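Local coordinates for L-lysine 6-monooxygenase involved in desferrioxamine biosynthesis (Erwinia amylovora CFBP1430, PDB 5O8P), which probably uses FAD and NADPH to hydroxylate one terminal amine of cadaverine, a step in making the siderophore desferrioxamine, at residues L57-P60 / F61-L65; K272-S276 / S277-A281; T226-P229 / R230-L234; N370-D374 / R375-V379. All blocks are in the same frame, centred on the assembly; numbering follows the deposited sequence.

Contact 1. Residues L57-P60 / F61-L65; sequences LQTP and FMADL. With FAD (flavin-adenine dinucleotide), chain C.
P60 and A63 meet round a tight corner: the A63 backbone N donates to P60 O at 3.0 Å, and the A63 methyl lies against T59 CG2 at 3.9 Å. That bond closes a type I beta turn from P60 to A63, and A63 itself is the centre of an inverse gamma turn, with a weak bond from D64 N to M62 O. M62 is bent at chi2 and chi3, which folds its end back over the turn: SD sits 3.8 Å above one face of the F61 ring, toward its rim, and CE comes to 4.2 Å from P60 CB. Just ahead of the turn the chain meets the flavin. The backbone N of Q58 donates to FAD O4 (3.1 Å, N-H...O angle 158°), and L57 packs CD2 beside the same carbonyl. Here, in the FAD pocket, the main chain of Q58 binds O4 at the pyrimidine end of the isoalloxazine. Further out, F61 packs edge-to-face with F90 and against L77 and L78 of helix 77-83. D64 accepts from V66 N, T67 OG1 and L77 N just after the turn. Y91 of the second subunit covers P60, M62 and A63.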
loop_
_atom_site.group_PDB
_atom_site.type_symbol
_atom_site.label_atom_id
_atom_site.label_comp_id
_atom_site.label_asym_id
_atom_site.label_seq_id
_atom_site.Cartn_x
_atom_site.Cartn_y
_atom_site.Cartn_z
ATOM N N LEU B 57 -5.574 -9.085 -14.677
ATOM C CA LEU B 57 -4.432 -8.909 -15.556
ATOM C C LEU B 57 -3.225 -8.388 -14.774
ATOM O O LEU B 57 -3.371 -7.742 -13.722
ATOM C CB LEU B 57 -4.748 -7.913 -16.671
ATOM C CG LEU B 57 -5.895 -8.178 -17.638
ATOM C CD1 LEU B 57 -6.126 -6.946 -18.490
ATOM C CD2 LEU B 57 -5.591 -9.369 -18.509
ATOM N N GLN B 58 -2.043 -8.632 -15.323
ATOM C CA GLN B 58 -0.784 -8.248 -14.680
ATOM C C GLN B 58 -0.279 -6.907 -15.197
ATOM O O GLN B 58 0.888 -6.563 -15.047
ATOM C CB GLN B 58 0.267 -9.336 -14.936
ATOM C CG GLN B 58 -0.085 -10.727 -14.436
ATOM C CD GLN B 58 -0.604 -10.723 -13.011
ATOM O OE1 GLN B 58 0.165 -10.691 -12.050
ATOM N NE2 GLN B 58 -1.920 -10.702 -12.875
ATOM N N THR B 59 -1.198 -6.125 -15.753
ATOM C CA THR B 59 -0.878 -5.074 -16.695
ATOM C C THR B 59 -1.975 -3.998 -16.554
ATOM O O THR B 59 -3.180 -4.328 -16.538
ATOM C CB THR B 59 -0.779 -5.715 -18.108
ATOM O OG1 THR B 59 0.361 -5.199 -18.774
ATOM C CG2 THR B 59 -2.068 -5.560 -18.979
ATOM N N PRO B 60 -1.587 -2.718 -16.412
ATOM C CA PRO B 60 -2.599 -1.665 -16.208
ATOM C C PRO B 60 -3.527 -1.515 -17.404
ATOM O O PRO B 60 -3.154 -1.908 -18.522
ATOM C CB PRO B 60 -1.767 -0.399 -16.048
ATOM C CG PRO B 60 -0.409 -0.883 -15.688
ATOM C CD PRO B 60 -0.238 -2.148 -16.463
ATOM N N PHE B 61 -4.716 -0.963 -17.176
ATOM C CA PHE B 61 -5.754 -0.940 -18.220
ATOM C C PHE B 61 -5.408 -0.164 -19.492
ATOM O O PHE B 61 -5.999 -0.424 -20.519
ATOM C CB PHE B 61 -7.108 -0.473 -17.677
ATOM C CG PHE B 61 -7.141 0.965 -17.234
ATOM C CD1 PHE B 61 -7.264 2.000 -18.154
ATOM C CD2 PHE B 61 -7.087 1.288 -15.876
ATOM C CE1 PHE B 61 -7.314 3.316 -17.738
ATOM C CE2 PHE B 61 -7.142 2.603 -15.457
ATOM C CZ PHE B 61 -7.259 3.615 -16.389
ATOM N N MET B 62 -4.470 0.774 -19.436
ATOM C CA MET B 62 -3.972 1.459 -20.636
ATOM C C MET B 62 -3.355 0.495 -21.643
ATOM O O MET B 62 -3.235 0.828 -22.812
ATOM C CB MET B 62 -2.927 2.529 -20.278
ATOM C CG MET B 62 -3.466 3.687 -19.450
ATOM S SD MET B 62 -3.509 3.312 -17.684
ATOM C CE MET B 62 -1.794 3.613 -17.231
ATOM N N ALA B 63 -2.933 -0.685 -21.199
ATOM C CA ALA B 63 -2.589 -1.780 -22.113
ATOM C C ALA B 63 -3.858 -2.570 -22.441
ATOM O O ALA B 63 -4.044 -3.727 -22.048
ATOM C CB ALA B 63 -1.518 -2.678 -21.520
ATOM N N ASP B 64 -4.726 -1.883 -23.169
ATOM C CA ASP B 64 -5.931 -2.427 -23.739
ATOM C C ASP B 64 -5.609 -2.626 -25.236
ATOM O O ASP B 64 -4.451 -2.834 -25.584
ATOM C CB ASP B 64 -7.117 -1.475 -23.463
ATOM C CG ASP B 64 -6.951 -0.072 -24.094
ATOM O OD1 ASP B 64 -6.014 0.162 -24.883
ATOM O OD2 ASP B 64 -7.771 0.816 -23.790
ATOM N N LEU B 65 -6.596 -2.551 -26.123
ATOM C CA LEU B 65 -6.367 -2.903 -27.525
ATOM C C LEU B 65 -5.704 -1.783 -28.335
ATOM O O LEU B 65 -5.045 -2.053 -29.351
ATOM C CB LEU B 65 -7.696 -3.318 -28.153
ATOM C CG LEU B 65 -8.347 -4.555 -27.510
ATOM C CD1 LEU B 65 -9.836 -4.642 -27.813
ATOM C CD2 LEU B 65 -7.632 -5.818 -27.974
HETATM P PA FAD C . -4.337 -16.344 -28.701
HETATM O O1A FAD C . -5.461 -16.428 -27.685
HETATM O O2A FAD C . -3.354 -17.484 -28.811
HETATM O O5B FAD C . -5.066 -16.105 -30.123
HETATM C C5B FAD C . -4.880 -16.970 -31.238
HETATM C C4B FAD C . -6.156 -17.190 -32.042
HETATM O O4B FAD C . -5.814 -17.685 -33.346
HETATM C C3B FAD C . -7.073 -18.234 -31.414
HETATM O O3B FAD C . -8.411 -17.720 -31.392
HETATM C C2B FAD C . -6.902 -19.474 -32.290
HETATM O O2B FAD C . -8.070 -20.295 -32.381
HETATM C C1B FAD C . -6.574 -18.866 -33.640
HETATM N N9A FAD C . -5.903 -19.763 -34.621
HETATM C C8A FAD C . -4.806 -20.531 -34.456
HETATM N N7A FAD C . -4.517 -21.200 -35.608
HETATM C C5A FAD C . -5.441 -20.857 -36.531
HETATM C C6A FAD C . -5.744 -21.184 -37.951
HETATM N N6A FAD C . -4.970 -22.049 -38.651
HETATM N N1A FAD C . -6.819 -20.588 -38.531
HETATM C C2A FAD C . -7.610 -19.724 -37.858
HETATM N N3A FAD C . -7.396 -19.392 -36.570
HETATM C C4A FAD C . -6.351 -19.909 -35.869
HETATM N N1 FAD C . -0.183 -11.161 -20.880
HETATM C C2 FAD C . -0.298 -9.919 -20.340
HETATM O O2 FAD C . 0.391 -8.997 -20.832
HETATM N N3 FAD C . -1.129 -9.653 -19.308
HETATM C C4 FAD C . -1.892 -10.607 -18.744
HETATM O O4 FAD C . -2.646 -10.338 -17.789
HETATM C C4X FAD C . -1.824 -11.992 -19.276
HETATM N N5 FAD C . -2.566 -12.994 -18.757
HETATM C C5X FAD C . -2.478 -14.246 -19.264
HETATM C C6 FAD C . -3.265 -15.240 -18.686
HETATM C C7 FAD C . -3.230 -16.551 -19.155
HETATM C C7M FAD C . -4.090 -17.611 -18.510
HETATM C C8 FAD C . -2.330 -16.889 -20.296
HETATM C C8M FAD C . -2.273 -18.298 -20.820
HETATM C C9 FAD C . -1.535 -15.902 -20.879
HETATM C C9A FAD C . -1.561 -14.573 -20.417
HETATM N N10 FAD C . -0.766 -13.521 -20.987
HETATM C C10 FAD C . -0.889 -12.224 -20.415
HETATM C "C1'" FAD C . 0.168 -13.712 -22.130
HETATM C "C2'" FAD C . -0.481 -13.374 -23.493
HETATM O "O2'" FAD C . -1.188 -12.119 -23.416
HETATM C "C3'" FAD C . -1.429 -14.468 -24.020
HETATM O "O3'" FAD C . -0.717 -15.701 -24.207
HETATM C "C4'" FAD C . -2.113 -14.096 -25.342
HETATM O "O4'" FAD C . -3.352 -14.805 -25.453
HETATM C "C5'" FAD C . -1.256 -14.414 -26.564
HETATM O "O5'" FAD C . -1.680 -13.596 -27.656
HETATM P P FAD C . -2.224 -14.261 -29.007
HETATM O O1P FAD C . -2.658 -13.145 -29.935
HETATM O O2P FAD C . -1.122 -15.196 -29.419
HETATM O O3P FAD C . -3.539 -14.966 -28.357
#

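Contact 2. Residues K272-S276 / S277-A281; sequences KGINS and SLINA
N275 O and S276 O accept from backbone amides in the first turn of helix 276-290. I279 N donates to N275 O at 3.2 Å, and N280 N donates to S276 O at 3.1 Å with an almost straight N-H...O angle of 174°. L278 N also leans on N275 O, but at an angle of 129° this bond is weak. N275 thus occupies the N-cap position, and its carbonyl carries the opening of the first helical turn. Its side chain, with chi1 at 152°, swings CG round beside its own carbonyl carbon, which brings the amide over the start of the helix. ND2 comes to 3.7 Å from S277 CB there, a packing contact. The backbone N of N275 is in turn held by OE1 of Q202, from helix 202-213.

The packing is built on I274. Its CG2 branch presses on I279 CG1 at 3.7 Å and touches L278 CD2 at 4.0 Å, and the I274 side chain crosses both partners at about a right angle. A205 and the side chain of Q202, both on helix 202-213, pack against I274 and L278, while P233 lies against I279. Toward the third subunit, N280 OD1 accepts from the backbone N of K238 of that chain, whose T237 packs on S276 and I279.

Chemically, the amides of I279 and N280 are met by main-chain carbonyls and that of L278 only weakly; the N275 side chain contributes packing, and I274 adds apolar contact with I279 and L278.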
loop_
_atom_site.group_PDB
_atom_site.type_symbol
_atom_site.label_atom_id
_atom_site.label_comp_id
_atom_site.label_asym_id
_atom_site.label_seq_id
_atom_site.Cartn_x
_atom_site.Cartn_y
_atom_site.Cartn_z
ATOM N N LYS B 272 8.059 -14.545 -16.904
ATOM C CA LYS B 272 7.464 -15.808 -16.418
ATOM C C LYS B 272 7.300 -15.873 -14.873
ATOM O O LYS B 272 7.130 -16.935 -14.304
ATOM C CB LYS B 272 8.295 -16.991 -16.970
ATOM C CG LYS B 272 7.993 -17.336 -18.429
ATOM C CD LYS B 272 9.160 -18.028 -19.149
ATOM C CE LYS B 272 9.753 -19.248 -18.425
ATOM N NZ LYS B 272 8.817 -20.388 -18.182
ATOM N N GLY B 273 7.315 -14.728 -14.193
ATOM C CA GLY B 273 7.205 -14.686 -12.727
ATOM C C GLY B 273 5.786 -14.684 -12.198
ATOM O O GLY B 273 4.835 -14.507 -12.953
ATOM N N ILE B 274 5.662 -14.849 -10.885
ATOM C CA ILE B 274 4.388 -14.721 -10.184
ATOM C C ILE B 274 4.230 -13.289 -9.665
ATOM O O ILE B 274 5.197 -12.664 -9.251
ATOM C CB ILE B 274 4.311 -15.676 -8.983
ATOM C CG1 ILE B 274 4.613 -17.115 -9.396
ATOM C CG2 ILE B 274 2.934 -15.616 -8.347
ATOM C CD1 ILE B 274 4.965 -18.021 -8.238
ATOM N N ASN B 275 3.012 -12.770 -9.679
ATOM C CA ASN B 275 2.758 -11.422 -9.182
ATOM C C ASN B 275 3.068 -11.435 -7.679
ATOM O O ASN B 275 2.606 -12.319 -6.954
ATOM C CB ASN B 275 1.327 -10.990 -9.567
ATOM C CG ASN B 275 0.704 -9.981 -8.622
ATOM O OD1 ASN B 275 1.245 -8.922 -8.387
ATOM N ND2 ASN B 275 -0.471 -10.307 -8.099
ATOM N N SER B 276 3.902 -10.496 -7.231
ATOM C CA SER B 276 4.406 -10.501 -5.847
ATOM C C SER B 276 3.293 -10.474 -4.799
ATOM O O SER B 276 3.421 -11.130 -3.785
ATOM C CB SER B 276 5.433 -9.393 -5.620
ATOM O OG SER B 276 4.902 -8.122 -5.918
ATOM N N SER B 277 2.208 -9.752 -5.054
ATOM C CA SER B 277 1.046 -9.764 -4.165
ATOM C C SER B 277 0.503 -11.162 -3.931
ATOM O O SER B 277 0.080 -11.485 -2.813
ATOM C CB SER B 277 -0.085 -8.926 -4.741
ATOM O OG SER B 277 0.254 -7.556 -4.715
ATOM N N LEU B 278 0.494 -11.965 -4.996
ATOM C CA LEU B 278 -0.051 -13.310 -4.943
ATOM C C LEU B 278 0.867 -14.241 -4.168
ATOM O O LEU B 278 0.384 -14.991 -3.330
ATOM C CB LEU B 278 -0.293 -13.863 -6.351
ATOM C CG LEU B 278 -0.922 -15.252 -6.500
ATOM C CD1 LEU B 278 -2.273 -15.308 -5.796
ATOM C CD2 LEU B 278 -1.060 -15.615 -7.974
ATOM N N ILE B 279 2.175 -14.199 -4.423
ATOM C CA ILE B 279 3.107 -14.980 -3.611
ATOM C C ILE B 279 2.853 -14.696 -2.131
ATOM O O ILE B 279 2.700 -15.616 -1.338
ATOM C CB ILE B 279 4.584 -14.664 -3.900
ATOM C CG1 ILE B 279 4.988 -15.190 -5.263
ATOM C CG2 ILE B 279 5.492 -15.310 -2.848
ATOM C CD1 ILE B 279 6.217 -14.527 -5.838
ATOM N N ASN B 280 2.821 -13.422 -1.769
ATOM C CA ASN B 280 2.572 -13.033 -0.394
ATOM C C ASN B 280 1.194 -13.426 0.109
ATOM O O ASN B 280 1.046 -13.743 1.284
ATOM C CB ASN B 280 2.746 -11.530 -0.229
ATOM C CG ASN B 280 4.191 -11.089 -0.353
ATOM O OD1 ASN B 280 5.131 -11.899 -0.332
ATOM N ND2 ASN B 280 4.377 -9.785 -0.467
ATOM N N ALA B 281 0.182 -13.384 -0.758
ATOM C CA ALA B 281 -1.164 -13.836 -0.373
ATOM C C ALA B 281 -1.214 -15.334 -0.085
ATOM O O ALA B 281 -1.959 -15.768 0.800
ATOM C CB ALA B 281 -2.171 -13.473 -1.435
#

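Contact 3. Residues T226-P229 / R230-L234; sequences TRAP and RFYPL
The loop that leaves strand 221-225 of the parallel, Rossmann-type sheet carries R227 and Y232 of the NADP(+) site, and local packing and two tight turns accompany its bend. T226 touches F231: its CG2 methyl lies 3.6 Å from F231 CE1, the two side chains meeting at a slant. Further along, A228 CB rests 3.9 Å from Y232 CE2, while P229 CD reaches the edge of the same ring, near its plane, at 4.3 Å from CE2. A chi1 of 47° sets CG of Y232 between its own backbone N and carbonyl carbon, with CE2 of the ring near A228 CB.

T226 serves both parts of the loop. Its OG1 accepts from the backbone N of A228 at 2.9 Å, forming an ST turn, which leaves the methyl to touch F231 obliquely. F231 is the centre of an inverse gamma turn, marked by a weak bond from Y232 N to R230 O at 3.1 Å. Its ring also meets W224. R230 lays CB and CG along the P229 carbonyl and sends its guanidinium to E235 of the third subunit in a salt bridge, and R227 pairs with E304.

The bend is therefore held by apolar contacts and short-range turns, with its two arginine charges paired to acids elsewhere. This geometry is consistent with a loop that presents Y232 and R227 to NADP(+), which is not bound to this chain.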
loop_
_atom_site.group_PDB
_atom_site.type_symbol
_atom_site.label_atom_id
_atom_site.label_comp_id
_atom_site.label_asym_id
_atom_site.label_seq_id
_atom_site.Cartn_x
_atom_site.Cartn_y
_atom_site.Cartn_z
ATOM N N THR B 226 8.129 -27.344 -8.445
ATOM C CA THR B 226 8.619 -26.522 -9.560
ATOM C C THR B 226 10.083 -26.808 -9.868
ATOM O O THR B 226 10.851 -27.159 -8.972
ATOM C CB THR B 226 8.419 -25.006 -9.307
ATOM O OG1 THR B 226 9.061 -24.271 -10.348
ATOM C CG2 THR B 226 9.007 -24.572 -7.951
ATOM N N ARG B 227 10.452 -26.679 -11.144
ATOM C CA ARG B 227 11.858 -26.764 -11.557
ATOM C C ARG B 227 12.613 -25.485 -11.178
ATOM O O ARG B 227 13.829 -25.522 -10.961
ATOM C CB ARG B 227 11.997 -27.012 -13.069
ATOM C CG ARG B 227 13.423 -27.340 -13.510
ATOM C CD ARG B 227 13.827 -26.631 -14.810
ATOM N NE ARG B 227 13.111 -27.188 -15.954
ATOM C CZ ARG B 227 13.516 -28.231 -16.690
ATOM N NH1 ARG B 227 14.656 -28.871 -16.426
ATOM N NH2 ARG B 227 12.763 -28.643 -17.707
ATOM N N ALA B 228 11.889 -24.366 -11.099
ATOM C CA ALA B 228 12.464 -23.073 -10.743
ATOM C C ALA B 228 13.206 -23.137 -9.411
ATOM O O ALA B 228 12.791 -23.867 -8.507
ATOM C CB ALA B 228 11.372 -22.011 -10.674
ATOM N N PRO B 229 14.303 -22.364 -9.283
ATOM C CA PRO B 229 15.083 -22.361 -8.031
ATOM C C PRO B 229 14.319 -21.795 -6.816
ATOM O O PRO B 229 14.559 -22.217 -5.691
ATOM C CB PRO B 229 16.299 -21.486 -8.388
ATOM C CG PRO B 229 15.803 -20.576 -9.466
ATOM C CD PRO B 229 14.863 -21.417 -10.275
ATOM N N ARG B 230 13.427 -20.840 -7.061
ATOM C CA ARG B 230 12.563 -20.264 -6.046
ATOM C C ARG B 230 11.204 -20.045 -6.681
ATOM O O ARG B 230 11.033 -20.271 -7.884
ATOM C CB ARG B 230 13.105 -18.903 -5.613
ATOM C CG ARG B 230 14.483 -18.932 -4.953
ATOM C CD ARG B 230 15.239 -17.614 -5.060
ATOM N NE ARG B 230 15.755 -17.455 -6.412
ATOM C CZ ARG B 230 15.439 -16.477 -7.264
ATOM N NH1 ARG B 230 14.602 -15.498 -6.921
ATOM N NH2 ARG B 230 15.966 -16.490 -8.488
ATOM N N PHE B 231 10.237 -19.607 -5.876
ATOM C CA PHE B 231 8.959 -19.119 -6.398
ATOM C C PHE B 231 9.143 -17.632 -6.687
ATOM O O PHE B 231 8.652 -16.776 -5.936
ATOM C CB PHE B 231 7.815 -19.392 -5.407
ATOM C CG PHE B 231 7.631 -20.848 -5.107
ATOM C CD1 PHE B 231 6.851 -21.651 -5.924
ATOM C CD2 PHE B 231 8.273 -21.422 -4.029
ATOM C CE1 PHE B 231 6.705 -22.999 -5.658
ATOM C CE2 PHE B 231 8.123 -22.773 -3.749
ATOM C CZ PHE B 231 7.341 -23.564 -4.567
ATOM N N TYR B 232 9.893 -17.338 -7.751
ATOM C CA TYR B 232 10.354 -15.971 -7.992
ATOM C C TYR B 232 9.203 -15.066 -8.396
ATOM O O TYR B 232 8.311 -15.484 -9.128
ATOM C CB TYR B 232 11.537 -15.874 -8.994
ATOM C CG TYR B 232 11.434 -16.653 -10.296
ATOM C CD1 TYR B 232 10.454 -16.343 -11.241
ATOM C CD2 TYR B 232 12.344 -17.676 -10.601
ATOM C CE1 TYR B 232 10.354 -17.038 -12.448
ATOM C CE2 TYR B 232 12.254 -18.380 -11.803
ATOM C CZ TYR B 232 11.253 -18.062 -12.726
ATOM O OH TYR B 232 11.141 -18.752 -13.920
ATOM N N PRO B 233 9.197 -13.830 -7.883
ATOM C CA PRO B 233 8.207 -12.872 -8.350
ATOM C C PRO B 233 8.566 -12.286 -9.715
ATOM O O PRO B 233 9.729 -12.285 -10.117
ATOM C CB PRO B 233 8.244 -11.780 -7.280
ATOM C CG PRO B 233 9.641 -11.802 -6.799
ATOM C CD PRO B 233 10.090 -13.234 -6.874
ATOM N N LEU B 234 7.545 -11.788 -10.395
ATOM C CA LEU B 234 7.691 -11.025 -11.611
ATOM C C LEU B 234 8.289 -9.697 -11.190
ATOM O O LEU B 234 7.744 -9.056 -10.286
ATOM C CB LEU B 234 6.319 -10.789 -12.238
ATOM C CG LEU B 234 6.295 -10.044 -13.561
ATOM C CD1 LEU B 234 6.701 -10.991 -14.665
ATOM C CD2 LEU B 234 4.912 -9.452 -13.827
#

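Contact 4. Residues N370-D374 / R375-V379; sequences NYSID and RHNQV
The amides of N370 and N377 meet almost perpendicular, their planes 87° apart. N370 ND2 donates at 3.0 Å to N377 OD1, which lies close to the plane of the N370 amide; seen from N377, however, the donor stands above the carbonyl plane. The other end of the N370 amide is used too, since OD1 accepts from S372 OG at 2.9 Å.

The carboxylate of D374 is the second flat group. Q378 N reaches OD1 on its syn side at 3.0 Å, close to the carboxylate plane, whereas V379 N comes to OD1 from above that plane at 2.9 Å. OD2 is likewise met from above by H376 N, at 3.0 Å, which makes an Asx turn. With chi1 at 66°, D374 tucks its carboxylate inside the bend, where three backbone N-H groups grip it and probably stabilise its negative charge.

The bond from I373 N to V379 O (2.8 Å) closes this compact loop, with I373 CG1 packed on V379 CG1 at 3.7 Å. Beyond it, the Y371 ring stacks on H389 and leans on Y401, R402 and V405 of helix 399-410. Y135 of strand 134-141 covers Q378 and V379, where the chain enters strand 379-381.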
loop_
_atom_site.group_PDB
_atom_site.type_symbol
_atom_site.label_atom_id
_atom_site.label_comp_id
_atom_site.label_asym_id
_atom_site.label_seq_id
_atom_site.Cartn_x
_atom_site.Cartn_y
_atom_site.Cartn_z
ATOM N N ASN B 370 11.376 -5.302 -37.824
ATOM C CA ASN B 370 9.975 -4.933 -38.102
ATOM C C ASN B 370 8.968 -6.092 -37.966
ATOM O O ASN B 370 7.840 -5.974 -38.437
ATOM C CB ASN B 370 9.843 -4.268 -39.493
ATOM C CG ASN B 370 10.153 -5.210 -40.646
ATOM O OD1 ASN B 370 10.675 -6.301 -40.458
ATOM N ND2 ASN B 370 9.844 -4.774 -41.858
ATOM N N TYR B 371 9.373 -7.193 -37.326
ATOM C CA TYR B 371 8.516 -8.356 -37.047
ATOM C C TYR B 371 8.197 -9.206 -38.296
ATOM O O TYR B 371 7.321 -10.079 -38.245
ATOM C CB TYR B 371 7.241 -7.943 -36.272
ATOM C CG TYR B 371 7.571 -7.168 -35.012
ATOM C CD1 TYR B 371 7.849 -7.839 -33.827
ATOM C CD2 TYR B 371 7.650 -5.773 -35.013
ATOM C CE1 TYR B 371 8.184 -7.162 -32.665
ATOM C CE2 TYR B 371 7.988 -5.068 -33.860
ATOM C CZ TYR B 371 8.268 -5.757 -32.681
ATOM O OH TYR B 371 8.608 -5.054 -31.530
ATOM N N SER B 372 8.953 -8.993 -39.380
ATOM C CA SER B 372 8.763 -9.716 -40.623
ATOM C C SER B 372 9.622 -10.986 -40.656
ATOM O O SER B 372 10.721 -10.999 -40.104
ATOM C CB SER B 372 9.079 -8.807 -41.819
ATOM O OG SER B 372 10.472 -8.697 -42.053
ATOM N N ILE B 373 9.109 -12.038 -41.308
ATOM C CA ILE B 373 9.829 -13.329 -41.416
ATOM C C ILE B 373 10.183 -13.713 -42.858
ATOM O O ILE B 373 10.854 -14.724 -43.086
ATOM C CB ILE B 373 9.122 -14.495 -40.656
ATOM C CG1 ILE B 373 7.828 -14.931 -41.352
ATOM C CG2 ILE B 373 8.883 -14.094 -39.207
ATOM C CD1 ILE B 373 7.089 -16.060 -40.651
ATOM N N ASP B 374 9.776 -12.898 -43.821
ATOM C CA ASP B 374 10.116 -13.122 -45.223
ATOM C C ASP B 374 11.235 -12.170 -45.625
ATOM O O ASP B 374 11.748 -11.412 -44.789
ATOM C CB ASP B 374 8.884 -12.920 -46.112
ATOM C CG ASP B 374 8.403 -11.485 -46.125
ATOM O OD1 ASP B 374 8.159 -10.958 -45.017
ATOM O OD2 ASP B 374 8.265 -10.871 -47.216
ATOM N N ARG B 375 11.597 -12.217 -46.905
ATOM C CA ARG B 375 12.675 -11.401 -47.447
ATOM C C ARG B 375 12.194 -10.099 -48.097
ATOM O O ARG B 375 12.999 -9.404 -48.721
ATOM C CB ARG B 375 13.477 -12.235 -48.452
ATOM C CG ARG B 375 13.989 -13.552 -47.892
ATOM C CD ARG B 375 14.784 -14.345 -48.913
ATOM N NE ARG B 375 15.308 -15.579 -48.322
ATOM C CZ ARG B 375 14.621 -16.711 -48.131
ATOM N NH1 ARG B 375 13.341 -16.832 -48.479
ATOM N NH2 ARG B 375 15.228 -17.753 -47.572
ATOM N N HIS B 376 10.904 -9.760 -47.957
ATOM C CA HIS B 376 10.316 -8.584 -48.628
ATOM C C HIS B 376 9.298 -7.769 -47.796
ATOM O O HIS B 376 8.544 -6.981 -48.362
ATOM C CB HIS B 376 9.665 -9.016 -49.959
ATOM C CG HIS B 376 10.608 -9.686 -50.914
ATOM N ND1 HIS B 376 10.701 -11.058 -51.032
ATOM C CD2 HIS B 376 11.506 -9.173 -51.788
ATOM C CE1 HIS B 376 11.608 -11.366 -51.938
ATOM N NE2 HIS B 376 12.114 -10.240 -52.410
ATOM N N ASN B 377 9.297 -7.919 -46.470
ATOM C CA ASN B 377 8.376 -7.179 -45.575
ATOM C C ASN B 377 6.898 -7.372 -45.908
ATOM O O ASN B 377 6.138 -6.408 -46.037
ATOM C CB ASN B 377 8.730 -5.688 -45.539
ATOM C CG ASN B 377 10.182 -5.459 -45.201
ATOM O OD1 ASN B 377 10.755 -6.183 -44.397
ATOM N ND2 ASN B 377 10.788 -4.458 -45.822
ATOM N N GLN B 378 6.517 -8.639 -46.025
ATOM C CA GLN B 378 5.148 -9.046 -46.346
ATOM C C GLN B 378 4.498 -10.049 -45.369
ATOM O O GLN B 378 3.286 -10.021 -45.190
ATOM C CB GLN B 378 5.110 -9.619 -47.757
ATOM C CG GLN B 378 5.529 -8.646 -48.841
ATOM C CD GLN B 378 5.490 -9.275 -50.210
ATOM O OE1 GLN B 378 5.940 -10.408 -50.408
ATOM N NE2 GLN B 378 4.946 -8.547 -51.168
ATOM N N VAL B 379 5.283 -10.930 -44.759
ATOM C CA VAL B 379 4.773 -11.900 -43.812
ATOM C C VAL B 379 5.280 -11.475 -42.449
ATOM O O VAL B 379 6.482 -11.527 -42.207
ATOM C CB VAL B 379 5.284 -13.314 -44.134
ATOM C CG1 VAL B 379 4.674 -14.337 -43.182
ATOM C CG2 VAL B 379 4.954 -13.665 -45.557
#

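Overall arrangement
From the N terminus, contact 1 comes first, turning the chain between strand 56-57 and helix 77-83 beside the flavin. Contact 3 follows, bending the loop between strand 221-225 and helix 238-241. Contact 2 then leads a loop into helix 276-290, and contact 4 closes a local bend just before strand 379-381. All four are in series; none nests in or crosses another. Contacts 2 and 3 lie about 10 Å apart between centres, joined by probable backbone hydrogen bonds of I274 with Y232 and L234, and both touch the third subunit. Contacts 1 and 2 adjoin at Q58 and N275. Contact 4 stands apart, its centre about 28 Å from that of contact 1.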